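Local coordinates for succinylglutamate desuccinylase/aspartoacylase (Shewanella frigidimarina, PDB 3LWU), which binds zinc and is probably a metal-dependent hydrolase of the succinylglutamate desuccinylase/aspartoacylase family, acting on ester bonds, at residues I355-F367 against G375-P387. Numbering follows the deposited sequence.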
# COMPACT_ATOMS: atom_id res chain seq x y z
N ILE A 355 17.93 -14.62 20.89
CA ILE A 355 16.70 -15.33 21.20
C ILE A 355 16.88 -16.77 20.73
O ILE A 355 17.21 -16.97 19.56
CB ILE A 355 15.45 -14.76 20.46
CG1 ILE A 355 15.19 -13.30 20.83
CG2 ILE A 355 14.18 -15.59 20.81
CD1 ILE A 355 14.88 -13.09 22.30
N SER A 356 16.66 -17.76 21.62
CA SER A 356 16.70 -19.17 21.22
C SER A 356 15.39 -19.87 21.56
O SER A 356 14.52 -19.28 22.18
CB SER A 356 17.86 -19.89 21.90
OG SER A 356 17.72 -19.81 23.30
N LEU A 357 15.25 -21.14 21.15
CA LEU A 357 14.04 -21.93 21.41
C LEU A 357 14.34 -23.01 22.41
O LEU A 357 15.48 -23.47 22.50
CB LEU A 357 13.52 -22.57 20.12
CG LEU A 357 13.10 -21.55 19.07
CD1 LEU A 357 12.52 -22.21 17.82
CD2 LEU A 357 12.09 -20.53 19.67
N PRO A 358 13.32 -23.44 23.17
CA PRO A 358 13.54 -24.48 24.21
C PRO A 358 13.59 -25.95 23.72
O PRO A 358 13.94 -26.83 24.50
CB PRO A 358 12.37 -24.28 25.18
CG PRO A 358 11.25 -23.69 24.27
CD PRO A 358 12.00 -22.79 23.30
N MSE A 359 13.24 -26.21 22.46
CA MSE A 359 13.32 -27.56 21.89
C MSE A 359 14.12 -27.54 20.57
O MSE A 359 14.30 -26.47 19.94
CB MSE A 359 11.90 -28.09 21.64
CG MSE A 359 11.21 -27.57 20.36
SE MSE A 359 10.70 -25.70 20.42
CE MSE A 359 9.23 -26.07 21.72
N ASP A 360 14.61 -28.70 20.15
CA ASP A 360 15.25 -28.82 18.85
C ASP A 360 14.22 -28.58 17.75
O ASP A 360 13.07 -28.97 17.87
CB ASP A 360 15.87 -30.20 18.62
CG ASP A 360 16.95 -30.52 19.61
OD1 ASP A 360 17.47 -29.60 20.29
OD2 ASP A 360 17.26 -31.73 19.74
N CYS A 361 14.65 -27.96 16.67
CA CYS A 361 13.74 -27.74 15.56
C CYS A 361 14.49 -27.72 14.27
O CYS A 361 15.71 -27.73 14.27
CB CYS A 361 12.97 -26.44 15.77
SG CYS A 361 13.90 -24.91 15.55
N VAL A 362 13.75 -27.72 13.15
CA VAL A 362 14.29 -27.36 11.84
C VAL A 362 13.57 -26.10 11.39
O VAL A 362 12.39 -26.16 11.01
CB VAL A 362 14.12 -28.53 10.82
CG1 VAL A 362 14.60 -28.14 9.44
CG2 VAL A 362 14.86 -29.80 11.32
N PRO A 363 14.25 -24.94 11.43
CA PRO A 363 13.62 -23.76 10.91
C PRO A 363 13.38 -23.88 9.40
O PRO A 363 14.30 -24.28 8.65
CB PRO A 363 14.63 -22.64 11.23
CG PRO A 363 15.47 -23.17 12.29
CD PRO A 363 15.57 -24.63 11.98
N ILE A 364 12.16 -23.54 8.96
CA ILE A 364 11.80 -23.72 7.54
C ILE A 364 11.85 -22.42 6.76
O ILE A 364 12.33 -22.40 5.63
CB ILE A 364 10.43 -24.41 7.39
CG1 ILE A 364 10.55 -25.86 7.85
CG2 ILE A 364 9.92 -24.36 5.94
CD1 ILE A 364 11.65 -26.65 7.07
N LEU A 365 11.32 -21.35 7.35
CA LEU A 365 11.23 -20.06 6.69
C LEU A 365 11.27 -18.96 7.73
O LEU A 365 10.94 -19.17 8.92
CB LEU A 365 9.95 -19.96 5.82
CG LEU A 365 8.61 -20.17 6.50
CD1 LEU A 365 8.01 -18.84 7.03
CD2 LEU A 365 7.59 -20.87 5.56
N HIS A 366 11.68 -17.78 7.28
CA HIS A 366 11.58 -16.60 8.11
C HIS A 366 11.05 -15.38 7.36
O HIS A 366 10.99 -15.36 6.14
CB HIS A 366 12.91 -16.30 8.85
CG HIS A 366 14.03 -15.80 8.00
ND1 HIS A 366 14.11 -14.50 7.52
CD2 HIS A 366 15.18 -16.42 7.60
CE1 HIS A 366 15.24 -14.35 6.85
NE2 HIS A 366 15.91 -15.50 6.87
N PHE A 367 10.72 -14.36 8.14
CA PHE A 367 10.17 -13.11 7.66
C PHE A 367 11.14 -12.38 6.74
O PHE A 367 12.36 -12.39 6.96
CB PHE A 367 9.86 -12.27 8.91
CG PHE A 367 9.02 -11.05 8.66
CD1 PHE A 367 7.73 -11.16 8.19
CD2 PHE A 367 9.50 -9.82 8.98
CE1 PHE A 367 6.96 -10.03 7.98
CE2 PHE A 367 8.72 -8.70 8.79
CZ PHE A 367 7.45 -8.82 8.29
N GLY A 375 4.81 -9.34 18.05
CA GLY A 375 3.92 -10.25 17.35
C GLY A 375 4.19 -10.54 15.87
O GLY A 375 3.57 -11.44 15.32
N THR A 376 5.07 -9.81 15.18
CA THR A 376 5.35 -10.15 13.80
C THR A 376 5.87 -11.62 13.77
O THR A 376 6.60 -12.03 14.66
CB THR A 376 6.36 -9.17 13.15
OG1 THR A 376 5.88 -7.82 13.27
CG2 THR A 376 6.57 -9.50 11.69
N GLU A 377 5.43 -12.41 12.78
CA GLU A 377 5.95 -13.77 12.58
C GLU A 377 7.43 -13.71 12.22
O GLU A 377 7.76 -12.99 11.30
CB GLU A 377 5.21 -14.44 11.43
CG GLU A 377 5.67 -15.88 11.10
CD GLU A 377 5.72 -16.14 9.58
OE1 GLU A 377 6.59 -15.53 8.84
OE2 GLU A 377 4.89 -16.93 9.14
N LEU A 378 8.30 -14.39 12.96
CA LEU A 378 9.74 -14.34 12.68
C LEU A 378 10.13 -15.54 11.86
O LEU A 378 10.74 -15.40 10.83
CB LEU A 378 10.61 -14.25 13.95
CG LEU A 378 10.67 -12.94 14.71
CD1 LEU A 378 11.56 -13.06 15.95
CD2 LEU A 378 11.11 -11.81 13.82
N TYR A 379 9.79 -16.73 12.38
CA TYR A 379 10.04 -18.00 11.72
C TYR A 379 8.85 -18.94 11.82
O TYR A 379 8.02 -18.87 12.75
CB TYR A 379 11.20 -18.77 12.38
CG TYR A 379 12.62 -18.42 11.99
CD1 TYR A 379 13.31 -17.37 12.61
CD2 TYR A 379 13.34 -19.23 11.09
CE1 TYR A 379 14.62 -17.08 12.29
CE2 TYR A 379 14.67 -18.93 10.75
CZ TYR A 379 15.31 -17.85 11.36
OH TYR A 379 16.64 -17.54 11.10
N LYS A 380 8.83 -19.90 10.91
CA LYS A 380 8.10 -21.15 11.12
C LYS A 380 9.12 -22.27 11.20
O LYS A 380 10.04 -22.34 10.37
CB LYS A 380 7.13 -21.43 10.00
CG LYS A 380 5.94 -20.47 9.89
CD LYS A 380 4.83 -21.31 9.36
CE LYS A 380 3.79 -20.63 8.56
NZ LYS A 380 2.93 -21.81 8.17
N VAL A 381 8.97 -23.13 12.21
CA VAL A 381 9.91 -24.17 12.48
C VAL A 381 9.18 -25.52 12.67
O VAL A 381 8.07 -25.57 13.19
CB VAL A 381 10.76 -23.85 13.74
CG1 VAL A 381 11.43 -22.44 13.62
CG2 VAL A 381 9.91 -23.98 15.01
N MSE A 382 9.80 -26.59 12.21
CA MSE A 382 9.27 -27.92 12.41
C MSE A 382 9.86 -28.48 13.69
O MSE A 382 11.06 -28.30 13.97
CB MSE A 382 9.65 -28.85 11.25
CG MSE A 382 9.08 -28.49 9.93
SE MSE A 382 9.69 -29.82 8.67
CE MSE A 382 8.50 -29.46 7.21
N THR A 383 9.02 -29.16 14.45
CA THR A 383 9.47 -29.85 15.66
C THR A 383 9.07 -31.33 15.52
O THR A 383 8.27 -31.69 14.66
CB THR A 383 8.82 -29.21 16.94
OG1 THR A 383 7.40 -29.34 16.87
CG2 THR A 383 9.15 -27.73 17.05
N ASN A 384 9.64 -32.19 16.35
CA ASN A 384 9.35 -33.62 16.29
C ASN A 384 9.53 -34.15 14.85
O ASN A 384 8.65 -34.83 14.30
CB ASN A 384 7.95 -33.90 16.85
CG ASN A 384 7.85 -33.55 18.33
OD1 ASN A 384 8.78 -33.79 19.09
ND2 ASN A 384 6.75 -32.98 18.74
N VAL A 385 10.66 -33.80 14.25
CA VAL A 385 10.98 -34.15 12.88
C VAL A 385 11.51 -35.58 12.87
O VAL A 385 12.10 -36.03 13.82
CB VAL A 385 12.04 -33.17 12.30
CG1 VAL A 385 12.42 -33.52 10.88
CG2 VAL A 385 11.51 -31.75 12.34
N PHE A 386 11.26 -36.29 11.78
CA PHE A 386 11.73 -37.66 11.58
C PHE A 386 12.03 -37.93 10.11
O PHE A 386 11.48 -37.28 9.23
CB PHE A 386 10.67 -38.65 12.08
CG PHE A 386 9.27 -38.35 11.60
CD1 PHE A 386 8.84 -38.78 10.35
CD2 PHE A 386 8.38 -37.65 12.40
CE1 PHE A 386 7.55 -38.51 9.91
CE2 PHE A 386 7.08 -37.39 11.98
CZ PHE A 386 6.67 -37.81 10.72
N PRO A 387 12.93 -38.90 9.82
CA PRO A 387 13.14 -39.31 8.43
C PRO A 387 11.88 -39.93 7.83
O PRO A 387 11.20 -40.68 8.50
CB PRO A 387 14.26 -40.36 8.53
CG PRO A 387 14.90 -40.12 9.88
CD PRO A 387 13.76 -39.70 10.75
O HOH W 1 11.53 -31.06 18.14
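Strands 362-366 and 377-382 pair antiparallel, Val362 and Met382 bonding each other in both directions, until a classic beta bulge sets Ile364 and Leu365 together opposite Lys380. Lys380 O takes Ile364 N at 2.8 Å and, weakly, Leu365 N; Phe367 N to Leu378 O carries the pairing onward. Pro363, lacking an N-H, suits a non-hydrogen-bonded position, and its CB packs 3.6 Å from Tyr379 CD2. His366 CB sits over the centre of the Tyr379 ring, 3.5 Å from the centroid, a CH-pi contact. His366 CG stands between its own backbone N and carbonyl carbon (chi1 71°), which carries the imidazole alongside the Tyr379 ring, the two planes at 54°, while its ND1 donates to Phe367 O. Thr376 lays its methyl CG2 over a face of Phe367, 3.6 Å from the centroid, a small branch suited to a flat ring. On the other face of the sheet from Tyr379, Leu365 CD1 lies along the aliphatic stem of Lys380, 3.9 Å from its CG. Beyond the strands, a water bridges Asp360 O and Asn384 N. The pair lies between strand 196-204, beside 362-366, and strand 310-314, beside 377-382; Tyr379 packs on strand 336-341, and Phe166 of a second subunit meets Leu357 and Val381.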